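Local coordinates for protein probable glutathione S-transferase GSTU1 (Oryza sativa, PDB 1OYJ) that conjugates reduced glutathione to a wide range of hydrophobic electrophiles, as a tau-class glutathione transferase linked to herbicide detoxification, at residues A[36-39]-A[40-43]; A[97-100]-A[101-105]; A[137-140]-A[141-144]; A[149-152]-A[153-156]; A[168-171]-A[172-175]. One frame throughout, in Å; residues are numbered along the deposited sequence.

Interaction 1 of 5, residues A[36-39]-A[40-43]. With GSH (glutathione), chain N.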
loop_
_atom_site.group_PDB
_atom_site.type_symbol
_atom_site.label_atom_id
_atom_site.label_comp_id
_atom_site.label_asym_id
_atom_site.label_seq_id
_atom_site.Cartn_x
_atom_site.Cartn_y
_atom_site.Cartn_z
ATOM N N GLU A 36 -10.504 -22.655 4.385
ATOM C CA GLU A 36 -10.210 -22.140 5.704
ATOM C C GLU A 36 -8.801 -22.534 6.178
ATOM O O GLU A 36 -8.494 -23.726 6.355
ATOM C CB GLU A 36 -11.233 -22.666 6.709
ATOM C CG GLU A 36 -11.055 -22.109 8.111
ATOM C CD GLU A 36 -11.550 -20.654 8.237
ATOM O OE1 GLU A 36 -12.457 -20.283 7.533
ATOM O OE2 GLU A 36 -11.006 -19.910 9.052
ATOM N N GLU A 37 -7.965 -21.585 6.507
ATOM C CA GLU A 37 -6.662 -21.962 7.022
ATOM C C GLU A 37 -6.571 -21.877 8.530
ATOM O O GLU A 37 -7.054 -20.952 9.096
ATOM C CB GLU A 37 -5.587 -21.019 6.476
ATOM C CG GLU A 37 -5.287 -21.214 5.005
ATOM C CD GLU A 37 -4.265 -22.325 4.778
ATOM O OE1 GLU A 37 -3.520 -22.654 5.729
ATOM O OE2 GLU A 37 -4.164 -22.789 3.628
ATOM N N ASP A 38 -5.791 -22.766 9.149
ATOM C CA ASP A 38 -5.515 -22.666 10.578
ATOM C C ASP A 38 -4.232 -21.886 10.709
ATOM O O ASP A 38 -3.107 -22.402 10.442
ATOM C CB ASP A 38 -5.356 -24.090 11.192
ATOM C CG ASP A 38 -4.877 -24.077 12.657
ATOM O OD1 ASP A 38 -4.561 -22.997 13.218
ATOM O OD2 ASP A 38 -4.761 -25.160 13.307
ATOM N N LEU A 39 -4.307 -20.659 11.178
ATOM C CA LEU A 39 -3.099 -19.826 11.160
ATOM C C LEU A 39 -1.964 -20.296 12.085
ATOM O O LEU A 39 -0.768 -19.928 11.847
ATOM C CB LEU A 39 -3.434 -18.373 11.354
ATOM C CG LEU A 39 -4.264 -17.816 10.194
ATOM C CD1 LEU A 39 -4.510 -16.318 10.444
ATOM C CD2 LEU A 39 -3.641 -17.915 8.799
ATOM N N GLY A 40 -2.316 -21.163 13.042
ATOM C CA GLY A 40 -1.380 -21.801 13.944
ATOM C C GLY A 40 -0.831 -23.066 13.298
ATOM O O GLY A 40 0.122 -23.678 13.808
ATOM N N ASN A 41 -1.381 -23.451 12.155
ATOM C CA ASN A 41 -0.949 -24.672 11.503
ATOM C C ASN A 41 -1.126 -24.430 9.986
ATOM O O ASN A 41 -1.857 -25.089 9.292
ATOM C CB ASN A 41 -1.735 -25.862 12.139
ATOM C CG ASN A 41 -1.200 -27.202 11.784
ATOM O OD1 ASN A 41 -0.039 -27.544 12.049
ATOM N ND2 ASN A 41 -2.080 -28.033 11.226
ATOM N N LYS A 42 -0.410 -23.453 9.476
ATOM C CA LYS A 42 -0.549 -23.056 8.076
ATOM C C LYS A 42 -0.303 -24.196 7.122
ATOM O O LYS A 42 0.553 -25.016 7.380
ATOM C CB LYS A 42 0.326 -21.896 7.730
ATOM C CG LYS A 42 -0.093 -20.574 8.443
ATOM C CD LYS A 42 0.866 -19.405 8.244
ATOM C CE LYS A 42 0.700 -18.317 9.308
ATOM N NZ LYS A 42 1.677 -17.129 9.243
ATOM N N SER A 43 -1.049 -24.267 6.016
ATOM C CA SER A 43 -0.843 -25.366 5.073
ATOM C C SER A 43 0.376 -25.200 4.204
ATOM O O SER A 43 0.859 -24.082 3.907
ATOM C CB SER A 43 -2.066 -25.490 4.163
ATOM O OG SER A 43 -2.055 -24.474 3.213
HETATM N N1 GSH N . -1.440 -6.680 4.354
HETATM C CA1 GSH N . -2.374 -7.745 4.528
HETATM C C1 GSH N . -3.467 -7.911 3.542
HETATM O O11 GSH N . -3.949 -8.918 3.067
HETATM O O12 GSH N . -3.948 -6.848 3.215
HETATM C CB1 GSH N . -2.521 -8.439 5.865
HETATM C CG1 GSH N . -3.347 -9.731 5.895
HETATM C CD1 GSH N . -3.281 -10.322 7.298
HETATM O OE1 GSH N . -2.992 -9.579 8.220
HETATM N N2 GSH N . -3.585 -11.607 7.489
HETATM C CA2 GSH N . -3.531 -12.210 8.797
HETATM C C2 GSH N . -2.481 -13.327 8.679
HETATM O O2 GSH N . -2.642 -14.118 7.773
HETATM C CB2 GSH N . -4.922 -12.764 9.106
HETATM S SG2 GSH N . -6.113 -11.408 9.445
HETATM N N3 GSH N . -1.335 -13.329 9.362
HETATM C CA3 GSH N . -1.023 -14.700 9.840
HETATM C C3 GSH N . -0.504 -14.995 11.247
HETATM O O31 GSH N . 0.446 -15.821 11.442
HETATM O O32 GSH N . -1.046 -14.475 12.210
HETATM O O HOH W 1 -4.143 -24.362 7.913
HETATM O O HOH W 2 1.516 -21.932 11.211
#

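Interaction 2 of 5, residues A[97-100]-A[101-105]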
loop_
_atom_site.group_PDB
_atom_site.type_symbol
_atom_site.label_atom_id
_atom_site.label_comp_id
_atom_site.label_asym_id
_atom_site.label_seq_id
_atom_site.Cartn_x
_atom_site.Cartn_y
_atom_site.Cartn_z
ATOM N N ALA A 97 -11.185 10.295 -14.225
ATOM C CA ALA A 97 -10.875 8.946 -13.844
ATOM C C ALA A 97 -9.518 8.856 -13.161
ATOM O O ALA A 97 -9.420 8.263 -12.119
ATOM C CB ALA A 97 -10.850 8.059 -15.069
ATOM N N ALA A 98 -8.504 9.428 -13.765
ATOM C CA ALA A 98 -7.176 9.325 -13.204
ATOM C C ALA A 98 -7.106 9.853 -11.765
ATOM O O ALA A 98 -6.552 9.192 -10.814
ATOM C CB ALA A 98 -6.208 10.053 -14.050
ATOM N N TYR A 99 -7.730 10.993 -11.566
ATOM C CA TYR A 99 -7.657 11.606 -10.269
ATOM C C TYR A 99 -8.508 10.819 -9.252
ATOM O O TYR A 99 -8.134 10.638 -8.110
ATOM C CB TYR A 99 -8.062 13.065 -10.297
ATOM C CG TYR A 99 -7.710 13.788 -9.004
ATOM C CD1 TYR A 99 -6.425 14.169 -8.756
ATOM C CD2 TYR A 99 -8.675 14.097 -8.080
ATOM C CE1 TYR A 99 -6.069 14.850 -7.579
ATOM C CE2 TYR A 99 -8.341 14.734 -6.859
ATOM C CZ TYR A 99 -7.057 15.133 -6.641
ATOM O OH TYR A 99 -6.663 15.806 -5.504
ATOM N N ALA A 100 -9.651 10.340 -9.713
ATOM C CA ALA A 100 -10.550 9.554 -8.867
ATOM C C ALA A 100 -9.859 8.236 -8.443
ATOM O O ALA A 100 -9.905 7.829 -7.242
ATOM C CB ALA A 100 -11.848 9.334 -9.588
ATOM N N ARG A 101 -9.192 7.572 -9.397
ATOM C CA ARG A 101 -8.382 6.419 -8.999
ATOM C C ARG A 101 -7.330 6.716 -7.940
ATOM O O ARG A 101 -7.140 5.869 -6.994
ATOM C CB ARG A 101 -7.706 5.781 -10.190
ATOM C CG ARG A 101 -8.632 5.065 -11.138
ATOM C CD ARG A 101 -7.990 4.758 -12.553
ATOM N NE ARG A 101 -7.032 3.666 -12.536
ATOM C CZ ARG A 101 -7.354 2.392 -12.739
ATOM N NH1 ARG A 101 -8.621 2.047 -12.939
ATOM N NH2 ARG A 101 -6.428 1.434 -12.718
ATOM N N ALA A 102 -6.610 7.840 -8.071
ATOM C CA ALA A 102 -5.566 8.176 -7.140
ATOM C C ALA A 102 -6.200 8.416 -5.758
ATOM O O ALA A 102 -5.679 8.007 -4.765
ATOM C CB ALA A 102 -4.756 9.398 -7.618
ATOM N N THR A 103 -7.298 9.164 -5.714
ATOM C CA THR A 103 -8.006 9.397 -4.475
ATOM C C THR A 103 -8.478 8.119 -3.787
ATOM O O THR A 103 -8.279 7.894 -2.575
ATOM C CB THR A 103 -9.204 10.422 -4.805
ATOM O OG1 THR A 103 -8.630 11.708 -5.030
ATOM C CG2 THR A 103 -10.147 10.628 -3.610
ATOM N N ALA A 104 -8.982 7.203 -4.573
ATOM C CA ALA A 104 -9.385 5.909 -4.056
ATOM C C ALA A 104 -8.215 5.089 -3.531
ATOM O O ALA A 104 -8.323 4.515 -2.455
ATOM C CB ALA A 104 -10.203 5.178 -5.083
ATOM N N ARG A 105 -7.083 5.093 -4.220
ATOM C CA ARG A 105 -5.943 4.382 -3.688
ATOM C C ARG A 105 -5.413 5.022 -2.426
ATOM O O ARG A 105 -5.029 4.325 -1.532
ATOM C CB ARG A 105 -4.828 4.134 -4.662
ATOM C CG ARG A 105 -5.243 3.388 -5.965
ATOM C CD ARG A 105 -4.056 3.292 -7.007
ATOM N NE ARG A 105 -4.290 2.305 -8.070
ATOM C CZ ARG A 105 -4.340 2.551 -9.361
ATOM N NH1 ARG A 105 -4.662 1.558 -10.176
ATOM N NH2 ARG A 105 -4.062 3.744 -9.873
#

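Interaction 3 of 5, residues A[137-140]-A[141-144]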
loop_
_atom_site.group_PDB
_atom_site.type_symbol
_atom_site.label_atom_id
_atom_site.label_comp_id
_atom_site.label_asym_id
_atom_site.label_seq_id
_atom_site.Cartn_x
_atom_site.Cartn_y
_atom_site.Cartn_z
ATOM N N MET A 137 -8.982 6.249 17.808
ATOM C CA MET A 137 -9.907 5.511 16.928
ATOM C C MET A 137 -11.069 6.392 16.508
ATOM O O MET A 137 -11.376 6.474 15.313
ATOM C CB MET A 137 -10.418 4.190 17.496
ATOM C CG MET A 137 -11.375 3.448 16.497
ATOM S SD MET A 137 -10.688 3.122 14.779
ATOM C CE MET A 137 -9.711 1.827 15.212
ATOM N N ALA A 138 -11.669 7.090 17.469
ATOM C CA ALA A 138 -12.783 7.982 17.132
ATOM C C ALA A 138 -12.391 9.008 16.066
ATOM O O ALA A 138 -13.218 9.324 15.223
ATOM C CB ALA A 138 -13.272 8.687 18.290
ATOM N N GLU A 139 -11.186 9.584 16.176
ATOM C CA GLU A 139 -10.726 10.583 15.275
ATOM C C GLU A 139 -10.465 9.967 13.899
ATOM O O GLU A 139 -10.744 10.611 12.931
ATOM C CB GLU A 139 -9.458 11.295 15.847
ATOM C CG GLU A 139 -9.061 12.488 15.113
ATOM C CD GLU A 139 -10.111 13.598 15.136
ATOM O OE1 GLU A 139 -11.036 13.614 16.023
ATOM O OE2 GLU A 139 -9.956 14.425 14.188
ATOM N N ILE A 140 -9.916 8.759 13.832
ATOM C CA ILE A 140 -9.772 8.036 12.541
ATOM C C ILE A 140 -11.201 7.904 11.831
ATOM O O ILE A 140 -11.385 8.208 10.631
ATOM C CB ILE A 140 -9.201 6.682 12.827
ATOM C CG1 ILE A 140 -7.717 6.875 13.006
ATOM C CG2 ILE A 140 -9.400 5.707 11.626
ATOM C CD1 ILE A 140 -7.031 5.724 13.425
ATOM N N LEU A 141 -12.184 7.553 12.618
ATOM C CA LEU A 141 -13.526 7.413 12.071
ATOM C C LEU A 141 -14.071 8.787 11.640
ATOM O O LEU A 141 -14.750 8.897 10.617
ATOM C CB LEU A 141 -14.446 6.756 13.078
ATOM C CG LEU A 141 -13.965 5.328 13.511
ATOM C CD1 LEU A 141 -14.965 4.777 14.575
ATOM C CD2 LEU A 141 -13.992 4.469 12.298
ATOM N N ARG A 142 -13.722 9.821 12.385
ATOM C CA ARG A 142 -14.162 11.175 11.991
ATOM C C ARG A 142 -13.474 11.603 10.708
ATOM O O ARG A 142 -14.075 12.292 9.862
ATOM C CB ARG A 142 -13.872 12.205 13.110
ATOM C CG ARG A 142 -14.866 12.271 14.239
ATOM C CD ARG A 142 -14.472 13.329 15.300
ATOM N NE ARG A 142 -15.030 13.067 16.613
ATOM C CZ ARG A 142 -14.308 12.695 17.674
ATOM N NH1 ARG A 142 -12.983 12.497 17.594
ATOM N NH2 ARG A 142 -14.925 12.500 18.821
ATOM N N THR A 143 -12.240 11.174 10.527
ATOM C CA THR A 143 -11.485 11.458 9.319
ATOM C C THR A 143 -12.097 10.744 8.086
ATOM O O THR A 143 -12.317 11.407 7.026
ATOM C CB THR A 143 -9.988 11.002 9.478
ATOM O OG1 THR A 143 -9.401 11.756 10.518
ATOM C CG2 THR A 143 -9.199 11.267 8.210
ATOM N N LEU A 144 -12.499 9.487 8.277
ATOM C CA LEU A 144 -13.195 8.739 7.234
ATOM C C LEU A 144 -14.520 9.429 6.908
ATOM O O LEU A 144 -14.944 9.638 5.702
ATOM C CB LEU A 144 -13.355 7.256 7.559
ATOM C CG LEU A 144 -11.982 6.574 7.500
ATOM C CD1 LEU A 144 -12.011 5.295 8.295
ATOM C CD2 LEU A 144 -11.479 6.398 5.998
HETATM O O HOH W 3 -9.887 14.163 11.620
#

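Interaction 4 of 5, residues A[149-152]-A[153-156]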
loop_
_atom_site.group_PDB
_atom_site.type_symbol
_atom_site.label_atom_id
_atom_site.label_comp_id
_atom_site.label_asym_id
_atom_site.label_seq_id
_atom_site.Cartn_x
_atom_site.Cartn_y
_atom_site.Cartn_z
ATOM N N GLY A 149 -18.181 12.646 3.285
ATOM C CA GLY A 149 -18.952 13.850 3.100
ATOM C C GLY A 149 -20.404 13.493 3.031
ATOM O O GLY A 149 -20.924 12.792 3.886
ATOM N N ASP A 150 -21.043 13.918 1.963
ATOM C CA ASP A 150 -22.465 13.774 1.845
ATOM C C ASP A 150 -22.788 12.658 0.860
ATOM O O ASP A 150 -23.906 12.446 0.549
ATOM C CB ASP A 150 -22.950 15.131 1.405
ATOM C CG ASP A 150 -24.411 15.256 1.385
ATOM O OD1 ASP A 150 -25.005 15.881 0.486
ATOM O OD2 ASP A 150 -25.066 14.755 2.324
ATOM N N ARG A 151 -21.786 11.890 0.420
ATOM C CA ARG A 151 -22.020 10.818 -0.559
ATOM C C ARG A 151 -22.626 9.544 0.082
ATOM O O ARG A 151 -22.594 9.356 1.293
ATOM C CB ARG A 151 -20.694 10.436 -1.224
ATOM C CG ARG A 151 -19.990 11.670 -1.797
ATOM C CD ARG A 151 -18.635 11.391 -2.456
ATOM N NE ARG A 151 -17.695 10.612 -1.671
ATOM C CZ ARG A 151 -16.381 10.883 -1.564
ATOM N NH1 ARG A 151 -15.854 11.926 -2.182
ATOM N NH2 ARG A 151 -15.590 10.136 -0.832
ATOM N N GLU A 152 -23.259 8.759 -0.755
ATOM C CA GLU A 152 -23.888 7.509 -0.377
ATOM C C GLU A 152 -22.726 6.485 -0.187
ATOM O O GLU A 152 -22.691 5.768 0.828
ATOM C CB GLU A 152 -24.771 7.051 -1.498
ATOM C CG GLU A 152 -25.677 5.916 -1.060
ATOM C CD GLU A 152 -26.593 5.322 -2.151
ATOM O OE1 GLU A 152 -26.479 5.653 -3.355
ATOM O OE2 GLU A 152 -27.423 4.468 -1.776
ATOM N N PHE A 153 -21.762 6.552 -1.092
ATOM C CA PHE A 153 -20.566 5.674 -1.033
ATOM C C PHE A 153 -19.252 6.454 -1.191
ATOM O O PHE A 153 -19.246 7.525 -1.802
ATOM C CB PHE A 153 -20.608 4.612 -2.151
ATOM C CG PHE A 153 -21.756 3.596 -1.999
ATOM C CD1 PHE A 153 -21.704 2.525 -1.054
ATOM C CD2 PHE A 153 -22.882 3.735 -2.789
ATOM C CE1 PHE A 153 -22.779 1.675 -0.961
ATOM C CE2 PHE A 153 -23.932 2.901 -2.669
ATOM C CZ PHE A 153 -23.891 1.869 -1.795
ATOM N N PHE A 154 -18.138 5.856 -0.703
ATOM C CA PHE A 154 -16.841 6.457 -0.893
ATOM C C PHE A 154 -16.557 6.575 -2.333
ATOM O O PHE A 154 -15.990 7.553 -2.722
ATOM C CB PHE A 154 -15.682 5.732 -0.162
ATOM C CG PHE A 154 -15.720 5.933 1.327
ATOM C CD1 PHE A 154 -15.049 6.972 1.928
ATOM C CD2 PHE A 154 -16.453 5.108 2.089
ATOM C CE1 PHE A 154 -15.138 7.244 3.249
ATOM C CE2 PHE A 154 -16.534 5.297 3.449
ATOM C CZ PHE A 154 -15.834 6.432 4.062
ATOM N N GLY A 155 -16.892 5.597 -3.136
ATOM C CA GLY A 155 -16.734 5.777 -4.577
ATOM C C GLY A 155 -17.419 7.060 -5.116
ATOM O O GLY A 155 -18.502 7.518 -4.599
ATOM N N GLY A 156 -16.813 7.658 -6.149
ATOM C CA GLY A 156 -17.312 8.930 -6.687
ATOM C C GLY A 156 -17.558 9.071 -8.217
ATOM O O GLY A 156 -16.721 9.627 -8.948
#

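Interaction 5 of 5, residues A[168-171]-A[172-175]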
loop_
_atom_site.group_PDB
_atom_site.type_symbol
_atom_site.label_atom_id
_atom_site.label_comp_id
_atom_site.label_asym_id
_atom_site.label_seq_id
_atom_site.Cartn_x
_atom_site.Cartn_y
_atom_site.Cartn_z
ATOM N N ALA A 168 -12.674 -1.859 0.747
ATOM C CA ALA A 168 -11.558 -1.907 1.694
ATOM C C ALA A 168 -11.988 -1.678 3.148
ATOM O O ALA A 168 -11.406 -2.248 4.050
ATOM C CB ALA A 168 -10.533 -0.896 1.329
ATOM N N LEU A 169 -12.961 -0.790 3.367
ATOM C CA LEU A 169 -13.282 -0.383 4.737
ATOM C C LEU A 169 -14.421 -1.253 5.330
ATOM O O LEU A 169 -14.493 -1.482 6.540
ATOM C CB LEU A 169 -13.817 1.071 4.705
ATOM C CG LEU A 169 -14.193 1.679 6.076
ATOM C CD1 LEU A 169 -13.097 1.560 7.087
ATOM C CD2 LEU A 169 -14.585 3.130 5.918
ATOM N N VAL A 170 -15.314 -1.741 4.453
ATOM C CA VAL A 170 -16.581 -2.339 5.004
ATOM C C VAL A 170 -16.431 -3.494 5.977
ATOM O O VAL A 170 -17.184 -3.555 6.929
ATOM C CB VAL A 170 -17.602 -2.630 3.952
ATOM C CG1 VAL A 170 -17.222 -3.738 3.097
ATOM C CG2 VAL A 170 -19.029 -2.787 4.545
ATOM N N PRO A 171 -15.445 -4.375 5.809
ATOM C CA PRO A 171 -15.295 -5.428 6.814
ATOM C C PRO A 171 -15.067 -4.924 8.232
ATOM O O PRO A 171 -15.528 -5.538 9.199
ATOM C CB PRO A 171 -14.149 -6.285 6.299
ATOM C CG PRO A 171 -14.115 -5.970 4.772
ATOM C CD PRO A 171 -14.481 -4.522 4.699
ATOM N N PHE A 172 -14.466 -3.763 8.373
ATOM C CA PHE A 172 -14.237 -3.260 9.678
ATOM C C PHE A 172 -15.519 -2.757 10.350
ATOM O O PHE A 172 -15.538 -2.597 11.569
ATOM C CB PHE A 172 -13.134 -2.172 9.638
ATOM C CG PHE A 172 -11.805 -2.699 9.247
ATOM C CD1 PHE A 172 -11.322 -2.594 7.932
ATOM C CD2 PHE A 172 -11.030 -3.360 10.165
ATOM C CE1 PHE A 172 -10.081 -3.142 7.654
ATOM C CE2 PHE A 172 -9.854 -3.881 9.824
ATOM C CZ PHE A 172 -9.378 -3.779 8.597
ATOM N N THR A 173 -16.577 -2.553 9.552
ATOM C CA THR A 173 -17.862 -2.177 10.167
ATOM C C THR A 173 -18.324 -3.298 11.147
ATOM O O THR A 173 -19.029 -3.041 12.105
ATOM C CB THR A 173 -18.943 -1.887 9.185
ATOM O OG1 THR A 173 -19.327 -3.069 8.422
ATOM C CG2 THR A 173 -18.516 -0.779 8.234
ATOM N N ALA A 174 -17.887 -4.534 10.914
ATOM C CA ALA A 174 -18.221 -5.591 11.819
ATOM C C ALA A 174 -17.475 -5.544 13.184
ATOM O O ALA A 174 -17.879 -6.253 14.105
ATOM C CB ALA A 174 -17.968 -6.935 11.208
ATOM N N TRP A 175 -16.436 -4.733 13.250
ATOM C CA TRP A 175 -15.653 -4.493 14.442
ATOM C C TRP A 175 -16.059 -3.209 15.114
ATOM O O TRP A 175 -15.528 -2.897 16.188
ATOM C CB TRP A 175 -14.157 -4.459 14.060
ATOM C CG TRP A 175 -13.662 -5.692 13.397
ATOM C CD1 TRP A 175 -14.027 -6.161 12.237
ATOM C CD2 TRP A 175 -12.705 -6.630 13.908
ATOM N NE1 TRP A 175 -13.360 -7.319 11.940
ATOM C CE2 TRP A 175 -12.539 -7.622 12.962
ATOM C CE3 TRP A 175 -11.969 -6.716 15.058
ATOM C CZ2 TRP A 175 -11.652 -8.680 13.123
ATOM C CZ3 TRP A 175 -11.144 -7.802 15.220
ATOM C CH2 TRP A 175 -10.977 -8.733 14.263
HETATM O O HOH W 4 -14.539 -8.242 9.704
#

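Interaction 1 of 5, residues A[36-39]-A[40-43]
The carboxylate of Glu37 faces the backbone and hydroxyl of Ser43 as a two-pronged acceptor. Its OE1 takes the proton of Ser43 N at 3.0 Å, its OE2 that of Ser43 OG at 2.7 Å, and each oxygen uses its syn lone pair; two bonds from one residue restrain the carboxylate's rotation. A bend at the second torsion of Glu37 (chi2 -85°) folds the group back across the loop. Water 1 accepts a hydrogen bond from Asp38 N and lies 2.8 Å from Glu37 OE1, linking the two residues. Ser43, gripped by Glu37 at both its N and its OG, is also the N-cap of helix 44-49, with OG bonded to Leu46 N. Asp38 turns its carboxylate to the following turn: its OD1 receives Gly40 N at 2.9 Å, 43° out of the carboxylate plane, an Asx turn laid over the type I turn from Asp38 to Asn41. OD2 of the same group lies beside Asn41 CB at 3.3 Å, with the carboxylate and amide planes 59° apart. The loop belongs to the thioredoxin-like N-terminal domain, joining strand 33-36 to helix 44-49, and it lines the glutathione site. Lys42 runs out extended beyond CG, its CE passing Leu39 O at 3.3 Å, and its NZ donates to O31 of glutathione at 2.8 Å while also bonding to Arg54 O. Leu39 lays its CD1 against the thiol-bearing part of glutathione, 3.8 Å from CB2, and packs on Phe12 and Ile56.

Interaction 2 of 5, residues A[97-100]-A[101-105]
Two first torsions bring Tyr99 and Thr103 together. The Tyr99 ring, with CG anti to the backbone N (chi1 -168°), projects outward and tilts toward the next turn, and Thr103 OG1, placed beside its own backbone N (chi1 -72°), turns back to meet it. This is the i to i+4 spacing of an alpha-helix, here the opening turns of helix 97-124 in the all-helical C-terminal domain. Thr103 OG1 approaches the ring obliquely, 3.5 Å from Tyr99 CE2, and also stands 3.3 Å from Tyr99 O, a weak bond whose proton may go elsewhere. The backbone below is regular, with Thr103 N bonded to that same Tyr99 O at 2.9 Å. Beyond this contact the Tyr99 ring reaches the second subunit, where its OH bonds to Pro65 O and its ring makes a cation-pi contact with Arg64.

On another side of the helix, the Arg101 chain starts out past Ala97 O, the acceptor of its own backbone N, with CG 3.4 Å from that oxygen, and then bends at chi3. Its NH1 is bonded to Pro88 O of the same chain, while NE forms a salt bridge with Asp78 of the second subunit. Arg105 sends NH2 to the same carboxylate, so two arginines one turn apart gather round one acid of the dimer interface. Arg101 NH2 and Arg105 NH1 come within 3.1 Å of each other there.

Interaction 3 of 5, residues A[137-140]-A[141-144]
Glu139 and Arg142 form a salt bridge three residues apart on one helix, with Arg142 NH1 donating to Glu139 OE1 at 2.7 Å. The bond is bent (139° at the hydrogen): the oxygen is met nearly along its own C-O bond and lies 21° out of the guanidinium plane. The two side chains cross at about a right angle, and their flat groups are inclined by 40°. One face of the guanidinium is laid over Ala138 CB, which is 3.9 Å from NH1. The other carboxylate oxygen, Glu139 OE2, accepts from water 3 at 2.6 Å, and that water also donates to Thr143 OG1, tying a second residue of the next turn to the acid.

A step further round, the pairs are apolar. Met137, bent at both of its later torsions, brings SD to 4.1 Å from Leu141 CG, and Ile140 CG2 lies 4.3 Å from Leu144 CD1. Both are i, i+4 pairs on helix 127-148, in the helical C-terminal domain of the glutathione transferase fold. Regular backbone bonds, such as Leu141 N to Met137 O, keep the residues in step. Outside this shell, Met137 and Leu141 pack against Phe185 and helix 176-183, whereas Thr143 faces Trp107 and Tyr110 of helix 97-124. Ile140 also rests on that helix, through Tyr110 and Lys114, and touches a glutathione molecule in a pocket completed by Lys114, Cys118, Arg121 and Glu136.

Interaction 4 of 5, residues A[149-152]-A[153-156]
Phe153 turns one ring face over the backbone of Glu152, in the loop that leads from helix 127-148 to helix 164-169 of the C-terminal helical domain. Glu152 O lies on that face, 3.7 Å from Phe153 CG. The Glu152 side chain runs alongside the ring and points the same way, with its CD 3.6 Å from Phe153 CE2 and the carboxylate plane inclined 36° to the ring plane. Glu152 is extended, with CG anti to its backbone N (chi1 -168°), which carries the acid along the CD2-CE2 side of the ring. The aromatic ring itself is buried, touching Leu162, Asp166, Cys201 and Ile204, while Glu152 O has a hydrogen bond from Arg200 NH1.

Arg151 meets the carbonyls of Phe153 and Phe154. Its CB lies 3.3 Å from Phe153 O, and its NE reaches that oxygen in a weak bond of 3.5 Å. A bend at chi3 (-50°) brings the guanidinium alongside Phe154. The group's firmer partner is Glu147, whose OE2 makes a salt bridge with NH2 from the last turn of helix 127-148. Beyond it, Phe154 packs edge-to-face with Trp197, and Asp166 of helix 164-169 accepts from the backbone N of Phe154 and of Gly155, drawing the loop onto that helix. Phe154 O sits over one face of the Arg151 guanidinium, 3.2 Å from NH2, at an angle too poor for a hydrogen bond.

Interaction 5 of 5, residues A[168-171]-A[172-175]
Val170 O is gripped twice by Thr173, once by the hydroxyl and once by the amide. Thr173 OG1 donates at 2.7 Å from within the carbonyl plane, whereas Thr173 N, 2.9 Å away, comes from 55° above it; the two donors approach from different directions. The hydroxyl can do this because chi1 of 66° sets OG1 between the backbone N and the carbonyl carbon of Thr173, turned back along the chain; CG2 also brushes the same oxygen.

The bonds on either side repeat the i to i+3 step: Phe172 N to Leu169 O, then Ala174 N to Pro171 O at 3.1 Å. Such steps are those of 3-10 turns, and here they carry the chain on from helix 164-169. Pro171, lacking an N-H, has no amide proton to give to the preceding turn. Its carbonyl oxygen has further company: water 4 donates to Pro171 O at 2.9 Å and accepts from Trp175 NE1 at 2.7 Å. The indole presents its edge to this group, with CD1 3.4 Å from Pro171 O and both the oxygen and the water in the ring plane. The Phe172 ring meets Ala168 O at its edge as well, CD1 lying 3.9 Å away. Arg20 NE is hydrogen-bonded to that oxygen.

The segment is buried near the centre of the chain: Val170, Pro171 and Phe172 pack on helix 16-28 of the N-terminal domain, Leu169 and Thr173 on Trp197 of helix 192-201, and Trp175 on helix 214-229.

Overall arrangement
Interactions 1 to 5 follow one another along the chain without overlap. Interaction 1 stands alone in the thioredoxin-like domain, its centre 23 Å from that of interaction 5 and 33 to 37 Å from those of the others, beside a glutathione bound in that domain. The remaining four share the helical domain. Interaction 2, on helix 97-124, faces the second subunit. Interactions 3, 4 and 5 come in sequence from helix 127-148 through its following loop to helix 164-169 and the turns after it, and they touch: Leu144 packs on Phe154 and Leu169, and Phe154 on Leu169. This connected set of contacts reaches, through interaction 5, helix 16-28 of the glutathione-binding domain, linking the two domains.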